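Local coordinates for PHD finger protein 3 (Homo sapiens, PDB 6IC9) that reads the phosphorylated C-terminal tail of RNA polymerase II through its SPOC domain, the part present here, and regulates neuronal gene expression, at residues 115-120 with 150-155. Residues are numbered along the deposited sequence; the frame is centred on the assembly and turned at random.
Sequences KDMYLI and GLIIRQ
Lys115 and Asp116 both face Ile153, a classic beta bulge at one end of an antiparallel strand pair in the SPOC beta-sheet. Ile153 O takes a bent bond from Lys115 N (2.8 Å, 135° at the hydrogen) and a weak one from Asp116 N, while the amide of Gln155 crosses the lysine stem, NE2 lying 3.7 Å from Lys115 CB. Ile153 N returns a bond to Asp116 O, Asp116 OD1 rests against Ile153 CB (3.7 Å), and regular antiparallel pairing follows from Met117 on. On the other face, Met117 packs on Phe80 of strand 73-82 and runs beside Ile152; CG anti to the backbone N (chi1 -179°) and an extended chain carry its CE alongside Ile152, 3.7 Å from CD1. An alanine here would probably leave Ile152 CG1 and CD1 without their thioether neighbour and open a gap beside Phe80. Tyr118 and Leu151 exchange two nearly straight backbone bonds, and Leu151 CD2 approaches the tyrosine ring obliquely. Ile120 CD1 then closes on Leu151 CB (3.9 Å). Chemically, backbone bonds and apolar contacts hold the two strands together, while Lys115 NZ and Asp116 OD2 hydrogen-bond the bound phosphorylated polymerase peptide, with Tyr63 bonded to both side chains.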
loop_
_atom_site.group_PDB
_atom_site.type_symbol
_atom_site.label_atom_id
_atom_site.label_comp_id
_atom_site.label_asym_id
_atom_site.label_seq_id
_atom_site.Cartn_x
_atom_site.Cartn_y
_atom_site.Cartn_z
ATOM N N LYS A 115 10.992 0.953 -5.121
ATOM C CA LYS A 115 11.927 0.582 -4.069
ATOM C C LYS A 115 11.212 -0.193 -2.974
ATOM O O LYS A 115 11.766 -1.151 -2.421
ATOM C CB LYS A 115 12.569 1.867 -3.519
ATOM C CG LYS A 115 13.730 1.662 -2.515
ATOM C CD LYS A 115 14.209 3.024 -1.972
ATOM C CE LYS A 115 15.635 2.898 -1.328
ATOM N NZ LYS A 115 15.614 1.803 -0.350
ATOM N N ASP A 116 9.987 0.236 -2.619
ATOM C CA ASP A 116 9.228 -0.353 -1.509
ATOM C C ASP A 116 7.740 -0.153 -1.743
ATOM O O ASP A 116 7.318 0.850 -2.326
ATOM C CB ASP A 116 9.498 0.290 -0.121
ATOM C CG ASP A 116 10.967 0.478 0.179
ATOM O OD1 ASP A 116 11.487 1.586 -0.098
ATOM O OD2 ASP A 116 11.564 -0.463 0.705
ATOM N N MET A 117 6.958 -1.118 -1.295
ATOM C CA MET A 117 5.516 -0.945 -1.275
ATOM C C MET A 117 4.959 -1.556 0.004
ATOM O O MET A 117 5.222 -2.724 0.308
ATOM C CB MET A 117 4.860 -1.562 -2.510
ATOM C CG MET A 117 3.343 -1.352 -2.486
ATOM S SD MET A 117 2.700 -1.629 -4.163
ATOM C CE MET A 117 1.026 -1.123 -3.925
ATOM N N TYR A 118 4.215 -0.765 0.756
ATOM C CA TYR A 118 3.607 -1.225 2.003
ATOM C C TYR A 118 2.095 -1.192 1.878
ATOM O O TYR A 118 1.533 -0.334 1.188
ATOM C CB TYR A 118 4.016 -0.339 3.190
ATOM C CG TYR A 118 5.534 -0.339 3.366
ATOM C CD1 TYR A 118 6.180 -1.477 3.846
ATOM C CD2 TYR A 118 6.296 0.783 2.971
ATOM C CE1 TYR A 118 7.590 -1.500 3.959
ATOM C CE2 TYR A 118 7.691 0.793 3.109
ATOM C CZ TYR A 118 8.313 -0.353 3.575
ATOM O OH TYR A 118 9.678 -0.318 3.686
ATOM N N LEU A 119 1.429 -2.116 2.561
ATOM C CA LEU A 119 -0.026 -2.208 2.556
ATOM C C LEU A 119 -0.514 -1.812 3.923
ATOM O O LEU A 119 -0.192 -2.489 4.904
ATOM C CB LEU A 119 -0.485 -3.633 2.238
ATOM C CG LEU A 119 -1.857 -3.963 1.656
ATOM C CD1 LEU A 119 -2.077 -3.376 0.208
ATOM C CD2 LEU A 119 -1.887 -5.499 1.554
ATOM N N ILE A 120 -1.320 -0.755 3.976
ATOM C CA ILE A 120 -1.721 -0.085 5.199
ATOM C C ILE A 120 -3.220 -0.300 5.416
ATOM O O ILE A 120 -4.023 0.105 4.579
ATOM C CB ILE A 120 -1.386 1.411 5.115
ATOM C CG1 ILE A 120 0.135 1.574 5.085
ATOM C CG2 ILE A 120 -2.048 2.155 6.347
ATOM C CD1 ILE A 120 0.591 3.050 4.855
ATOM N N GLY A 150 -2.085 1.457 -0.407
ATOM C CA GLY A 150 -0.727 1.127 -0.792
ATOM C C GLY A 150 0.127 2.386 -0.694
ATOM O O GLY A 150 -0.185 3.402 -1.308
ATOM N N LEU A 151 1.215 2.282 0.049
ATOM C CA LEU A 151 2.236 3.339 0.142
ATOM C C LEU A 151 3.380 2.901 -0.736
ATOM O O LEU A 151 4.023 1.897 -0.440
ATOM C CB LEU A 151 2.673 3.487 1.604
ATOM C CG LEU A 151 3.898 4.349 1.845
ATOM C CD1 LEU A 151 3.563 5.715 1.369
ATOM C CD2 LEU A 151 4.175 4.331 3.384
ATOM N N ILE A 152 3.636 3.634 -1.828
ATOM C CA ILE A 152 4.574 3.197 -2.848
ATOM C C ILE A 152 5.746 4.180 -2.914
ATOM O O ILE A 152 5.550 5.382 -3.162
ATOM C CB ILE A 152 3.883 3.073 -4.224
ATOM C CG1 ILE A 152 2.581 2.256 -4.048
ATOM C CG2 ILE A 152 4.799 2.404 -5.235
ATOM C CD1 ILE A 152 1.731 2.247 -5.318
ATOM N N ILE A 153 6.948 3.671 -2.678
ATOM C CA ILE A 153 8.194 4.430 -2.808
ATOM C C ILE A 153 8.800 4.122 -4.170
ATOM O O ILE A 153 9.203 2.982 -4.423
ATOM C CB ILE A 153 9.196 4.053 -1.702
ATOM C CG1 ILE A 153 8.499 3.984 -0.341
ATOM C CG2 ILE A 153 10.421 5.018 -1.722
ATOM C CD1 ILE A 153 7.806 5.293 0.042
ATOM N N ARG A 154 8.910 5.131 -5.039
ATOM C CA ARG A 154 9.477 4.942 -6.372
ATOM C C ARG A 154 10.764 5.753 -6.576
ATOM O O ARG A 154 10.991 6.786 -5.948
ATOM C CB ARG A 154 8.441 5.324 -7.423
ATOM C CG ARG A 154 7.033 4.817 -6.974
ATOM C CD ARG A 154 5.864 5.592 -7.591
ATOM N NE ARG A 154 5.769 5.137 -8.950
ATOM C CZ ARG A 154 4.992 5.644 -9.902
ATOM N NH1 ARG A 154 4.180 6.677 -9.691
ATOM N NH2 ARG A 154 5.044 5.068 -11.082
ATOM N N GLN A 155 11.600 5.267 -7.469
ATOM C CA GLN A 155 12.802 5.998 -7.831
ATOM C C GLN A 155 12.416 7.215 -8.661
ATOM O O GLN A 155 11.381 7.232 -9.338
ATOM C CB GLN A 155 13.766 5.094 -8.609
ATOM C CG GLN A 155 13.840 3.632 -8.111
ATOM C CD GLN A 155 14.752 3.407 -6.877
ATOM O OE1 GLN A 155 15.353 4.345 -6.336
ATOM N NE2 GLN A 155 14.857 2.141 -6.444
#